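PDB 3DCZ: putative RnfG subunit of electron transport complex from Thermotoga maritima, which probably serves as the FMN-binding G subunit of a membrane-bound Rnf complex that couples electron transfer to ion translocation across the membrane. Local coordinates for residues A[20-24]-A[55-59]; A[30-35]-A[114-118]; A[39-43]-A[76-82]; A[85-89]-A[198-202]; A[151-156]-A[172-178]. All blocks are in the same frame, centred on the assembly; numbering follows the deposited sequence. Where two conformers were deposited one is given.

Interaction 1. Residues A[20-24]-A[55-59]; sequences DNAAK and GIETV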
# COMPACT_ATOMS: atom_id res chain seq x y z
N ASP A 20 -15.05 -16.68 -3.48
CA ASP A 20 -14.22 -17.24 -2.37
C ASP A 20 -13.25 -16.19 -1.87
O ASP A 20 -13.21 -15.88 -0.67
CB ASP A 20 -13.45 -18.48 -2.85
N ASN A 21 -12.50 -15.61 -2.81
CA ASN A 21 -11.48 -14.60 -2.48
C ASN A 21 -11.98 -13.21 -2.70
O ASN A 21 -11.21 -12.34 -3.20
CB ASN A 21 -10.24 -14.76 -3.36
CG ASN A 21 -9.62 -16.10 -3.22
OD1 ASN A 21 -8.61 -16.27 -2.54
ND2 ASN A 21 -10.21 -17.06 -3.86
N ALA A 22 -13.24 -12.98 -2.33
CA ALA A 22 -13.84 -11.70 -2.59
C ALA A 22 -13.04 -10.60 -1.93
O ALA A 22 -12.74 -9.63 -2.59
CB ALA A 22 -15.30 -11.66 -2.15
N ALA A 23 -12.63 -10.77 -0.66
CA ALA A 23 -11.92 -9.71 0.09
C ALA A 23 -10.62 -9.29 -0.59
O ALA A 23 -10.32 -8.11 -0.75
CB ALA A 23 -11.63 -10.16 1.51
N LYS A 24 -9.82 -10.27 -0.99
CA LYS A 24 -8.53 -9.96 -1.62
C LYS A 24 -8.73 -9.20 -2.94
O LYS A 24 -8.12 -8.15 -3.19
CB LYS A 24 -7.72 -11.23 -1.85
CG LYS A 24 -6.36 -10.96 -2.43
CD LYS A 24 -5.50 -12.21 -2.55
CE LYS A 24 -4.21 -11.89 -3.27
NZ LYS A 24 -3.33 -13.12 -3.34
N GLY A 55 -2.24 -15.29 -10.41
CA GLY A 55 -2.52 -16.26 -9.37
C GLY A 55 -3.12 -15.55 -8.18
O GLY A 55 -2.58 -14.55 -7.71
N ILE A 56 -4.25 -16.06 -7.69
CA ILE A 56 -4.97 -15.43 -6.58
C ILE A 56 -4.45 -15.90 -5.22
O ILE A 56 -4.80 -15.33 -4.19
CB ILE A 56 -6.51 -15.71 -6.69
CG1 ILE A 56 -7.34 -14.78 -5.79
CG2 ILE A 56 -6.79 -17.16 -6.31
CD1 ILE A 56 -7.12 -13.30 -5.81
N GLU A 57 -3.59 -16.92 -5.21
CA GLU A 57 -2.98 -17.36 -3.97
C GLU A 57 -2.19 -16.24 -3.32
O GLU A 57 -1.85 -15.26 -3.97
CB GLU A 57 -2.04 -18.53 -4.23
CG GLU A 57 -0.65 -18.17 -4.76
CD GLU A 57 -0.54 -17.95 -6.25
OE1 GLU A 57 -1.52 -18.10 -6.98
OE2 GLU A 57 0.60 -17.66 -6.68
N THR A 58 -1.96 -16.39 -2.03
CA THR A 58 -1.02 -15.52 -1.30
C THR A 58 0.15 -16.37 -0.85
O THR A 58 -0.05 -17.38 -0.19
CB THR A 58 -1.68 -14.78 -0.13
OG1 THR A 58 -2.70 -13.90 -0.65
CG2 THR A 58 -0.69 -13.96 0.68
N VAL A 59 1.34 -15.94 -1.26
CA VAL A 59 2.60 -16.62 -0.96
C VAL A 59 3.60 -15.63 -0.36
O VAL A 59 3.52 -14.44 -0.62
CB VAL A 59 3.19 -17.25 -2.23
CG1 VAL A 59 2.31 -18.39 -2.69
CG2 VAL A 59 3.34 -16.19 -3.34
O HOH W 1 -6.20 -15.95 -1.94
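With CG anti to the backbone N (chi1 -177°) and every later torsion extended, Lys-24 reaches as a straight rod from the first turn of helix 22-31 to the loop after helix 44-54. There Ile-56, whose CG1 is also anti to its N (chi1 -165°), runs beside the rod in the opposite direction, bringing Ile-56 CD1 to 3.8 Å from Lys-24 CD. At the tip, Lys-24 NZ donates to Ile-56 O at 2.8 Å and to Thr-58 OG1 at 2.9 Å. The carbonyl is approached from well above its plane, 62° out of it. Although Glu-57 O lies just 2.7 Å from Lys-24 NZ, the angle is too poor for a hydrogen bond. Tyr-74 OH, from strand 67-77, is bonded both to this amine and to Gly-55 O. On the flank of Ile-56, the amide of Asn-21 rests on the side chain, its CG 3.7 Å from Ile-56 CG1, while a water donates to both Asn-21 OD1 and Ile-56 O. A methionine in place of Lys-24 would probably leave Ile-56 O and Thr-58 OG1 without their shared donor and the loop freer to move. Since Glu-57 OE1 stays 6.4 Å from Lys-24 NZ, the ammonium charge appears to be balanced here by carbonyl and hydroxyl dipoles rather than by a carboxylate in direct contact.

Interaction 2. Residues A[30-35]-A[114-118]; sequences FVLKDP and NSVRV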
# COMPACT_ATOMS: atom_id res chain seq x y z
N PHE A 30 -9.65 -1.89 -5.05
CA PHE A 30 -9.68 -0.61 -4.34
C PHE A 30 -8.38 0.17 -4.48
O PHE A 30 -8.40 1.38 -4.79
CB PHE A 30 -9.96 -0.81 -2.85
CG PHE A 30 -9.93 0.48 -2.10
CD1 PHE A 30 -11.04 1.31 -2.08
CD2 PHE A 30 -8.79 0.90 -1.43
CE1 PHE A 30 -11.01 2.49 -1.43
CE2 PHE A 30 -8.72 2.11 -0.82
CZ PHE A 30 -9.87 2.91 -0.77
N VAL A 31 -7.24 -0.52 -4.33
CA VAL A 31 -5.95 0.18 -4.33
C VAL A 31 -5.53 0.63 -5.72
O VAL A 31 -4.56 1.41 -5.89
CB VAL A 31 -4.83 -0.64 -3.61
CG1 VAL A 31 -5.22 -0.85 -2.09
CG2 VAL A 31 -4.57 -1.94 -4.30
N LEU A 32 -6.26 0.13 -6.72
CA LEU A 32 -6.08 0.55 -8.11
C LEU A 32 -7.06 1.63 -8.54
O LEU A 32 -7.12 1.98 -9.71
CB LEU A 32 -6.10 -0.66 -9.04
CG LEU A 32 -4.82 -1.52 -9.05
CD1 LEU A 32 -5.12 -2.88 -9.69
CD2 LEU A 32 -3.68 -0.82 -9.77
N LYS A 33 -7.77 2.20 -7.56
CA LYS A 33 -8.51 3.45 -7.81
C LYS A 33 -7.63 4.63 -7.42
O LYS A 33 -6.90 4.61 -6.39
CB LYS A 33 -9.83 3.47 -7.03
CG LYS A 33 -10.80 2.34 -7.43
CD LYS A 33 -12.16 2.51 -6.75
CE LYS A 33 -13.14 1.46 -7.19
NZ LYS A 33 -14.41 1.55 -6.40
N ASP A 34 -7.70 5.69 -8.21
CA ASP A 34 -6.98 6.90 -7.93
C ASP A 34 -7.55 7.57 -6.68
O ASP A 34 -8.77 7.79 -6.61
CB ASP A 34 -7.10 7.80 -9.14
CG ASP A 34 -6.29 9.06 -9.06
OD1 ASP A 34 -6.36 9.80 -8.07
OD2 ASP A 34 -5.63 9.38 -10.07
N PRO A 35 -6.70 7.84 -5.68
CA PRO A 35 -7.24 8.36 -4.42
C PRO A 35 -7.71 9.83 -4.51
O PRO A 35 -8.40 10.31 -3.61
CB PRO A 35 -6.07 8.23 -3.45
CG PRO A 35 -4.89 8.39 -4.32
CD PRO A 35 -5.23 7.71 -5.61
N ASN A 114 0.14 4.80 -3.89
CA ASN A 114 -1.17 5.24 -4.38
C ASN A 114 -2.27 5.03 -3.38
O ASN A 114 -3.11 5.90 -3.21
CB ASN A 114 -1.51 4.50 -5.67
CG ASN A 114 -2.81 4.97 -6.33
OD1 ASN A 114 -2.85 6.09 -6.87
ND2 ASN A 114 -3.88 4.12 -6.32
N SER A 115 -2.34 3.83 -2.80
CA SER A 115 -3.47 3.45 -1.97
C SER A 115 -3.18 2.23 -1.16
O SER A 115 -2.26 1.49 -1.43
CB SER A 115 -4.72 3.25 -2.83
OG SER A 115 -5.89 2.94 -2.10
N VAL A 116 -3.97 2.06 -0.13
CA VAL A 116 -3.78 1.01 0.86
C VAL A 116 -5.14 0.49 1.29
O VAL A 116 -6.09 1.29 1.42
CB VAL A 116 -3.10 1.59 2.15
CG1 VAL A 116 -2.91 0.52 3.19
CG2 VAL A 116 -1.81 2.30 1.80
N ARG A 117 -5.24 -0.81 1.54
CA ARG A 117 -6.45 -1.40 2.14
C ARG A 117 -6.00 -2.46 3.12
O ARG A 117 -5.33 -3.41 2.72
CB ARG A 117 -7.33 -2.03 1.07
CG ARG A 117 -8.53 -2.81 1.61
CD ARG A 117 -9.66 -1.90 2.02
NE ARG A 117 -10.72 -1.90 1.00
CZ ARG A 117 -11.54 -0.88 0.74
NH1 ARG A 117 -11.43 0.28 1.39
NH2 ARG A 117 -12.46 -1.02 -0.21
N VAL A 118 -6.40 -2.32 4.37
CA VAL A 118 -6.07 -3.28 5.41
C VAL A 118 -7.23 -4.25 5.45
O VAL A 118 -8.39 -3.83 5.59
CB VAL A 118 -5.88 -2.55 6.79
CG1 VAL A 118 -5.46 -3.54 7.83
CG2 VAL A 118 -4.83 -1.44 6.67
O HOH W 2 -7.84 3.94 -3.83
O HOH W 3 -2.90 7.83 -9.19
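A cation-pi stack of Arg-117 on Phe-30 and a pair of hydrogen bonds from the side-chain amide of Asn-114 join the end of helix 22-31, and the loop that follows, to strand 110-120 at the margin of the five-stranded antiparallel sheet. The strand carries a classic beta bulge here, Asn-114 and Ser-115 both facing Cys-103 of strand 98-107. In the Arg-117 conformer described, the guanidinium lies flat on one face of the phenylalanine, planes 22° apart, with CZ 3.8 Å from the centroid of the Phe-30 ring. The arginine chain bends at chi2 and chi3 to fold back over that ring, and NH1 sits above its centre. At the ring's edge, Val-116 O comes within 3.6 Å of Phe-30 CE2.

Asn-114 has CG anti to its N (chi1 -175°), which carries the amide to the carbonyls of Val-31 and Lys-33. Its ND2 donates to Val-31 O at 2.8 Å, nearly in the amide plane, and to Lys-33 O at 3.1 Å, at a greater tilt. These two bonds fix the rotation of the amide and leave OD1 facing the ring of Pro-35. Between the two ends of the contact, Val-31 CG1 packs on the strand backbone, 3.6 Å from Arg-117 N, while the other branch of this valine turns to Val-86 within the sheet. A water lying over the Phe-30 face that Arg-117 does not use donates to Phe-30 O and Lys-33 O and accepts from Ser-115 OG, each bond 2.8 Å long.

Interaction 3. Residues A[39-43]-A[76-82]; sequences DYLVD and FVTKDGR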
# COMPACT_ATOMS: atom_id res chain seq x y z
N ASP A 39 -11.46 7.24 -9.47
CA ASP A 39 -11.72 6.45 -10.66
C ASP A 39 -10.71 5.32 -10.76
O ASP A 39 -9.57 5.43 -10.31
CB ASP A 39 -11.59 7.30 -11.90
CG ASP A 39 -12.47 8.53 -11.87
OD1 ASP A 39 -13.55 8.48 -11.22
OD2 ASP A 39 -12.07 9.55 -12.48
N TYR A 40 -11.12 4.22 -11.37
CA TYR A 40 -10.19 3.14 -11.64
C TYR A 40 -9.01 3.57 -12.52
O TYR A 40 -9.22 4.20 -13.57
CB TYR A 40 -10.90 1.98 -12.33
CG TYR A 40 -11.61 1.04 -11.40
CD1 TYR A 40 -10.88 0.17 -10.61
CD2 TYR A 40 -13.00 1.00 -11.33
CE1 TYR A 40 -11.50 -0.71 -9.77
CE2 TYR A 40 -13.64 0.11 -10.46
CZ TYR A 40 -12.87 -0.75 -9.68
OH TYR A 40 -13.44 -1.64 -8.79
N LEU A 41 -7.79 3.21 -12.10
CA LEU A 41 -6.59 3.41 -12.93
C LEU A 41 -6.44 2.29 -13.98
O LEU A 41 -5.72 2.46 -14.96
CB LEU A 41 -5.33 3.48 -12.04
CG LEU A 41 -5.29 4.66 -11.05
CD1 LEU A 41 -4.17 4.45 -10.03
CD2 LEU A 41 -5.13 5.95 -11.82
N VAL A 42 -7.10 1.16 -13.72
CA VAL A 42 -7.14 -0.01 -14.59
C VAL A 42 -8.57 -0.49 -14.63
O VAL A 42 -9.23 -0.54 -13.59
CB VAL A 42 -6.23 -1.15 -14.00
CG1 VAL A 42 -6.17 -2.39 -14.92
CG2 VAL A 42 -4.83 -0.63 -13.73
N ASP A 43 -9.05 -0.90 -15.81
CA ASP A 43 -10.42 -1.40 -15.93
C ASP A 43 -10.64 -2.52 -14.92
O ASP A 43 -9.78 -3.39 -14.74
CB ASP A 43 -10.70 -1.93 -17.33
CG ASP A 43 -12.09 -2.60 -17.44
OD1 ASP A 43 -13.09 -1.89 -17.67
OD2 ASP A 43 -12.17 -3.84 -17.32
N PHE A 76 0.56 -3.95 -13.22
CA PHE A 76 -0.47 -3.32 -14.04
C PHE A 76 0.15 -2.14 -14.77
O PHE A 76 1.24 -1.67 -14.41
CB PHE A 76 -1.66 -2.83 -13.19
CG PHE A 76 -2.24 -3.87 -12.30
CD1 PHE A 76 -1.71 -4.08 -11.04
CD2 PHE A 76 -3.30 -4.66 -12.72
CE1 PHE A 76 -2.24 -5.07 -10.19
CE2 PHE A 76 -3.82 -5.65 -11.88
CZ PHE A 76 -3.29 -5.85 -10.62
N VAL A 77 -0.56 -1.69 -15.80
CA VAL A 77 -0.29 -0.43 -16.49
C VAL A 77 -1.55 0.42 -16.37
O VAL A 77 -2.65 -0.00 -16.76
CB VAL A 77 0.09 -0.63 -17.97
CG1 VAL A 77 0.39 0.74 -18.63
CG2 VAL A 77 1.30 -1.56 -18.09
N THR A 78 -1.39 1.62 -15.84
CA THR A 78 -2.56 2.51 -15.66
C THR A 78 -3.06 3.03 -17.01
O THR A 78 -2.36 2.92 -18.04
CB THR A 78 -2.24 3.69 -14.74
OG1 THR A 78 -1.36 4.58 -15.43
CG2 THR A 78 -1.64 3.23 -13.38
N LYS A 79 -4.27 3.60 -17.03
CA LYS A 79 -4.83 4.10 -18.27
C LYS A 79 -3.99 5.21 -18.88
O LYS A 79 -4.03 5.41 -20.09
CB LYS A 79 -6.29 4.57 -18.07
CG LYS A 79 -7.25 3.45 -17.84
CD LYS A 79 -8.57 3.96 -17.28
CE LYS A 79 -9.53 2.84 -16.95
NZ LYS A 79 -10.70 3.36 -16.15
N ASP A 80 -3.21 5.91 -18.04
CA ASP A 80 -2.26 6.92 -18.53
C ASP A 80 -0.80 6.44 -18.63
O ASP A 80 0.12 7.24 -18.80
CB ASP A 80 -2.37 8.24 -17.75
CG ASP A 80 -1.93 8.14 -16.31
OD1 ASP A 80 -1.45 7.08 -15.85
OD2 ASP A 80 -2.06 9.18 -15.62
N GLY A 81 -0.60 5.14 -18.62
CA GLY A 81 0.65 4.52 -19.05
C GLY A 81 1.73 4.34 -18.01
O GLY A 81 2.87 4.08 -18.36
N ARG A 82 1.35 4.45 -16.75
CA ARG A 82 2.29 4.28 -15.63
C ARG A 82 2.27 2.84 -15.15
O ARG A 82 1.24 2.19 -15.15
CB ARG A 82 1.93 5.22 -14.47
CG ARG A 82 1.94 6.69 -14.83
CD ARG A 82 1.52 7.55 -13.62
NE ARG A 82 0.07 7.42 -13.36
CZ ARG A 82 -0.52 7.61 -12.18
NH1 ARG A 82 0.16 7.97 -11.09
NH2 ARG A 82 -1.84 7.45 -12.08
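Leu-41 O accepts a hydrogen bond from Lys-79 N at 2.8 Å, the donor lying nearly along the C=O axis (164°). The same oxygen also receives a CA-H...O contact, Thr-78 CA being 3.2 Å from Leu-41 O. Alongside, the extended Lys-79 chain runs over the backbone of the 39-43 loop until its NZ reaches Tyr-40 O at 3.1 Å, from above the carbonyl plane. Apolar groups fill the other side: Val-42 CG2 meets Phe-76 CB at 3.9 Å, the two side chains crossing at about a right angle, and Leu-41 CB faces the Thr-78 methyl, CG2. Leu-41 CD2 touches the edge of the Arg-82 guanidinium.

The 76-82 segment is the tip of a beta-hairpin linking strands 67-77 and 83-90, closed by a type I turn from Thr-78 to Gly-81. Thr-78 puts OG1 between its own N and carbonyl carbon (chi1 70°), over the turn, where it accepts a hydrogen bond from Arg-82 N at 3.0 Å and donates to Asp-80 OD1. That carboxylate oxygen is also bound by Arg-82 NE at 2.9 Å, on its syn side and in the guanidinium plane, a salt bridge across the hairpin tip. A valine replacing Thr-78 would probably leave Arg-82 N without its side-chain acceptor and Asp-80 OD1 with Arg-82 NE but no hydroxyl donor. Further out, Phe-76 packs on Ile-28 and Ile-50 of two helices, and Asp-43 OD2 caps Glu-46 N at the start of helix 44-54.

Interaction 4. Residues A[85-89]-A[198-202]; sequences YVLSG and MYRYL. With ACT (acetate ion), chain D.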
# COMPACT_ATOMS: atom_id res chain seq x y z
N TYR A 85 2.14 -1.49 -9.18
CA TYR A 85 2.48 -2.74 -8.53
C TYR A 85 1.57 -2.88 -7.34
O TYR A 85 1.43 -1.91 -6.57
CB TYR A 85 3.96 -2.70 -8.09
CG TYR A 85 4.85 -2.62 -9.29
CD1 TYR A 85 5.23 -3.80 -9.95
CD2 TYR A 85 5.20 -1.41 -9.84
CE1 TYR A 85 5.96 -3.75 -11.11
CE2 TYR A 85 5.97 -1.36 -10.99
CZ TYR A 85 6.34 -2.54 -11.63
OH TYR A 85 7.06 -2.51 -12.79
N VAL A 86 0.96 -4.04 -7.16
CA VAL A 86 0.17 -4.32 -5.97
C VAL A 86 0.82 -5.49 -5.27
O VAL A 86 1.14 -6.51 -5.85
CB VAL A 86 -1.33 -4.60 -6.30
CG1 VAL A 86 -2.07 -5.02 -5.04
CG2 VAL A 86 -1.96 -3.36 -6.97
N LEU A 87 1.03 -5.29 -3.98
CA LEU A 87 1.47 -6.41 -3.15
C LEU A 87 0.84 -6.33 -1.78
O LEU A 87 0.01 -5.46 -1.51
CB LEU A 87 3.00 -6.51 -3.12
CG LEU A 87 3.82 -5.38 -2.48
CD1 LEU A 87 5.31 -5.69 -2.58
CD2 LEU A 87 3.53 -4.03 -3.16
N SER A 88 1.17 -7.31 -0.94
CA SER A 88 0.60 -7.41 0.38
C SER A 88 1.73 -7.48 1.42
O SER A 88 2.89 -7.77 1.11
CB SER A 88 -0.27 -8.67 0.42
OG SER A 88 -1.46 -8.44 -0.33
N GLY A 89 1.37 -7.26 2.67
CA GLY A 89 2.33 -7.33 3.72
C GLY A 89 1.75 -7.56 5.09
O GLY A 89 0.53 -7.41 5.32
N MSE A 198 7.13 -3.31 2.07
CA MSE A 198 6.73 -3.50 0.69
C MSE A 198 7.52 -2.57 -0.23
O MSE A 198 7.97 -2.97 -1.30
CB MSE A 198 5.21 -3.26 0.56
CG MSE A 198 4.40 -4.45 0.97
SE MSE A 198 2.47 -4.02 0.74
CE MSE A 198 2.54 -3.72 2.40
N TYR A 199 7.72 -1.34 0.22
CA TYR A 199 8.55 -0.38 -0.53
C TYR A 199 9.99 -0.87 -0.64
O TYR A 199 10.58 -0.84 -1.74
CB TYR A 199 8.47 0.99 0.11
CG TYR A 199 9.35 2.02 -0.55
CD1 TYR A 199 9.02 2.58 -1.80
CD2 TYR A 199 10.51 2.46 0.09
CE1 TYR A 199 9.86 3.54 -2.38
CE2 TYR A 199 11.33 3.41 -0.51
CZ TYR A 199 10.99 3.95 -1.74
OH TYR A 199 11.81 4.94 -2.29
N ARG A 200 10.56 -1.35 0.47
CA ARG A 200 11.89 -1.91 0.44
C ARG A 200 12.00 -3.01 -0.60
O ARG A 200 12.93 -3.04 -1.39
CB ARG A 200 12.26 -2.46 1.78
CG ARG A 200 12.82 -1.45 2.69
CD ARG A 200 13.28 -2.14 3.97
NE ARG A 200 14.33 -3.14 3.78
CZ ARG A 200 14.81 -3.94 4.75
NH1 ARG A 200 14.29 -3.92 5.97
NH2 ARG A 200 15.79 -4.76 4.50
N TYR A 201 11.03 -3.90 -0.58
CA TYR A 201 11.05 -5.03 -1.51
C TYR A 201 10.97 -4.55 -2.96
O TYR A 201 11.76 -4.97 -3.78
CB TYR A 201 9.89 -5.99 -1.18
CG TYR A 201 9.85 -7.16 -2.13
CD1 TYR A 201 10.59 -8.31 -1.87
CD2 TYR A 201 9.12 -7.10 -3.32
CE1 TYR A 201 10.59 -9.39 -2.75
CE2 TYR A 201 9.11 -8.20 -4.19
CZ TYR A 201 9.86 -9.33 -3.88
OH TYR A 201 9.87 -10.42 -4.72
N LEU A 202 10.03 -3.66 -3.26
CA LEU A 202 9.92 -3.12 -4.63
C LEU A 202 11.22 -2.47 -5.11
O LEU A 202 11.63 -2.63 -6.25
CB LEU A 202 8.80 -2.09 -4.72
CG LEU A 202 7.39 -2.63 -4.68
CD1 LEU A 202 6.35 -1.48 -4.70
CD2 LEU A 202 7.17 -3.57 -5.87
C ACT D . 9.41 -0.08 -13.49
O ACT D . 8.18 -0.23 -13.51
OXT ACT D . 9.85 0.71 -14.36
CH3 ACT D . 10.30 -0.76 -12.50
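Leu-87 is the bump on the strand, and Met-198, Tyr-201 and Leu-202 form the hollow on the helix that receives it. Its CB points toward the helix, and a chi1 of 65° sets Leu-87 CG beside Met-198 CG, 3.6 Å away in this conformer. The two methyls then part: Leu-87 CD1 lies 4.1 Å from Tyr-201 CD2. Leu-87 CD2 is likewise 4.1 Å from Leu-202 CD1. Met-198, present as selenomethionine, runs past the leucine in the opposite sense and lays its selenium on the strand backbone, 3.6 Å from Ser-88 C. Its CE then bends over Gly-89, 3.7 Å from that residue's N. Glycine gives this methyl its place, because a CB there would lie only 2.7 Å from Met-198 CE, a clash. At the other end Leu-202 CD2 rests on Tyr-85 CB at 4.0 Å. Tyr-85 OH donates to an acetate, probably from the crystallisation liquor, which Asn-83 ND2 also binds.

Val-86 and Ser-88 point the other way, and both meet Val-101 of strand 98-107. The strand and helix segments approach to 9.6 Å between axes at 131°, without a cross-contact hydrogen bond. This is a helix-on-sheet layer of the alpha+beta kind, the C-terminal helix 188-206 lying across one face of the antiparallel sheet.

Interaction 5. Residues A[151-156]-A[172-178]; sequences NGLRVD and QGIVKVS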
# COMPACT_ATOMS: atom_id res chain seq x y z
N ASN A 151 11.84 9.11 2.57
CA ASN A 151 12.01 9.57 3.98
C ASN A 151 11.75 8.39 4.95
O ASN A 151 12.28 8.36 6.08
CB ASN A 151 10.98 10.68 4.33
CG ASN A 151 11.31 12.11 3.77
OD1 ASN A 151 10.45 13.01 3.80
ND2 ASN A 151 12.53 12.32 3.30
N GLY A 152 10.86 7.50 4.53
CA GLY A 152 10.35 6.41 5.37
C GLY A 152 9.03 6.85 5.98
O GLY A 152 8.94 7.94 6.52
N LEU A 153 8.01 6.01 5.90
CA LEU A 153 6.73 6.34 6.54
C LEU A 153 6.80 6.21 8.05
O LEU A 153 7.46 5.30 8.57
CB LEU A 153 5.64 5.42 6.00
CG LEU A 153 5.39 5.43 4.51
CD1 LEU A 153 4.40 4.29 4.22
CD2 LEU A 153 4.79 6.78 4.15
N ARG A 154 6.08 7.07 8.76
CA ARG A 154 6.01 6.99 10.21
C ARG A 154 4.73 7.64 10.66
O ARG A 154 4.21 8.54 9.98
CB ARG A 154 7.23 7.63 10.82
CG ARG A 154 7.44 9.00 10.42
CD ARG A 154 8.77 9.50 11.00
NE ARG A 154 9.02 10.80 10.44
CZ ARG A 154 9.74 11.74 11.02
NH1 ARG A 154 10.32 11.52 12.18
NH2 ARG A 154 9.87 12.89 10.40
N VAL A 155 4.18 7.14 11.76
CA VAL A 155 3.02 7.79 12.35
C VAL A 155 3.42 9.14 12.97
O VAL A 155 4.58 9.35 13.34
CB VAL A 155 2.34 6.85 13.38
CG1 VAL A 155 1.89 5.56 12.71
CG2 VAL A 155 3.25 6.58 14.61
N ASP A 156 2.46 10.07 13.09
CA ASP A 156 2.80 11.44 13.53
C ASP A 156 3.41 11.50 14.94
O ASP A 156 4.25 12.37 15.20
CB ASP A 156 1.66 12.46 13.32
CG ASP A 156 0.44 12.20 14.18
OD1 ASP A 156 -0.09 11.06 14.20
OD2 ASP A 156 -0.03 13.19 14.79
N GLN A 172 5.29 14.41 3.52
CA GLN A 172 6.56 14.20 4.23
C GLN A 172 6.73 12.74 4.66
O GLN A 172 7.72 12.39 5.32
CB GLN A 172 6.64 15.10 5.47
CG GLN A 172 6.54 16.58 5.17
CD GLN A 172 6.37 17.44 6.43
OE1 GLN A 172 5.42 18.23 6.55
NE2 GLN A 172 7.27 17.25 7.40
N GLY A 173 5.79 11.88 4.28
CA GLY A 173 5.79 10.48 4.72
C GLY A 173 5.27 10.27 6.13
O GLY A 173 5.53 9.23 6.74
N ILE A 174 4.50 11.24 6.64
CA ILE A 174 3.99 11.17 7.99
C ILE A 174 2.48 10.91 7.92
O ILE A 174 1.75 11.65 7.25
CB ILE A 174 4.29 12.51 8.74
CG1 ILE A 174 5.80 12.70 8.90
CG2 ILE A 174 3.58 12.52 10.09
CD1 ILE A 174 6.20 14.10 9.41
N VAL A 175 2.04 9.86 8.61
CA VAL A 175 0.65 9.45 8.67
C VAL A 175 0.06 10.00 9.96
O VAL A 175 0.47 9.59 11.05
CB VAL A 175 0.54 7.92 8.63
CG1 VAL A 175 -0.94 7.45 8.84
CG2 VAL A 175 1.17 7.40 7.29
N LYS A 176 -0.91 10.91 9.82
CA LYS A 176 -1.50 11.55 10.97
C LYS A 176 -2.64 10.68 11.47
O LYS A 176 -3.63 10.51 10.77
CB LYS A 176 -2.00 12.95 10.62
CG LYS A 176 -2.47 13.69 11.85
CD LYS A 176 -2.79 15.12 11.53
CE LYS A 176 -3.11 15.89 12.81
NZ LYS A 176 -3.54 17.26 12.47
N VAL A 177 -2.47 10.12 12.66
CA VAL A 177 -3.53 9.31 13.27
C VAL A 177 -3.78 9.67 14.74
O VAL A 177 -4.74 9.17 15.33
CB VAL A 177 -3.24 7.78 13.14
CG1 VAL A 177 -3.52 7.28 11.72
CG2 VAL A 177 -1.82 7.42 13.59
N SER A 178 -2.96 10.57 15.30
CA SER A 178 -3.01 10.88 16.73
C SER A 178 -4.36 11.45 17.17
O SER A 178 -4.71 11.36 18.35
CB SER A 178 -1.89 11.87 17.08
OG SER A 178 -2.09 13.10 16.42
O HOH W 4 8.51 10.45 7.44
O HOH W 5 9.55 13.28 7.46
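Asp-156 OD1 is gripped by two backbone amides, Val-177 N at 3.0 Å and Ser-178 N at 3.1 Å, while Asp-156 OD2 takes Ser-178 OG at 2.6 Å. The carboxylate thus ties off a short two-stranded parallel sheet, strands 154-155 and 174-175, which with helix 166-170 between them make a beta-alpha-beta unit in the FMN-binding family region. Ser-178 uses the syn lone pair of each oxygen, one through N and one through OG, whereas Val-177 N comes from 51° above the carboxylate plane. A chi1 of 66° turns the carboxylate toward the 176-178 backbone. Three donors acting from different directions should hold the group firmly and probably favour its charged form.

The strands are paired by a backbone ladder: Arg-154 N to Gly-173 O, Val-175 N to Arg-154 O at 2.9 Å and nearly straight (169°), and Asp-156 N to Val-175 O. CA-H...O contacts run alongside, Leu-153 CA lying 3.1 Å from Gly-173 O. Gly-173, with positive phi, ends the preceding helix in a Schellman motif just before the pairing begins. Val-155 and Val-175 share one face, and Val-155 leans on Pro-188 and Arg-189 of helix 188-206. On the other face Arg-154 and Ile-174 lie side by side, pointing the same way. Two waters finish that side: one accepts from Arg-154 NE and donates to Gly-152 O and Gln-172 O, and the second, 3.0 Å from Arg-154 NH2, also donates to Gln-172 O.

Overall arrangement
Interactions 2, 3 and 4 all reach the five-stranded antiparallel sheet and touch one another. Interactions 2 and 3, with centres about 12 Å apart, join through the Leu-32 and Leu-41 backbones, and Val-86 of interaction 4 packs on Leu-32 and Phe-76. Interaction 1 shares helix 22-31 with interaction 2, their centres about 17 Å apart, and alternates along the chain with interactions 2 and 3. Interaction 5 falls between the two segments of interaction 4 in sequence, its centre about 29 Å from that of interaction 1, across the chain's centre. The sheet therefore has N-terminal elements on one face and helix 188-206 on the other. The predicted flavin-bearing Thr-185 belongs to the unmodelled 181-186 gap between interaction 5 and that helix.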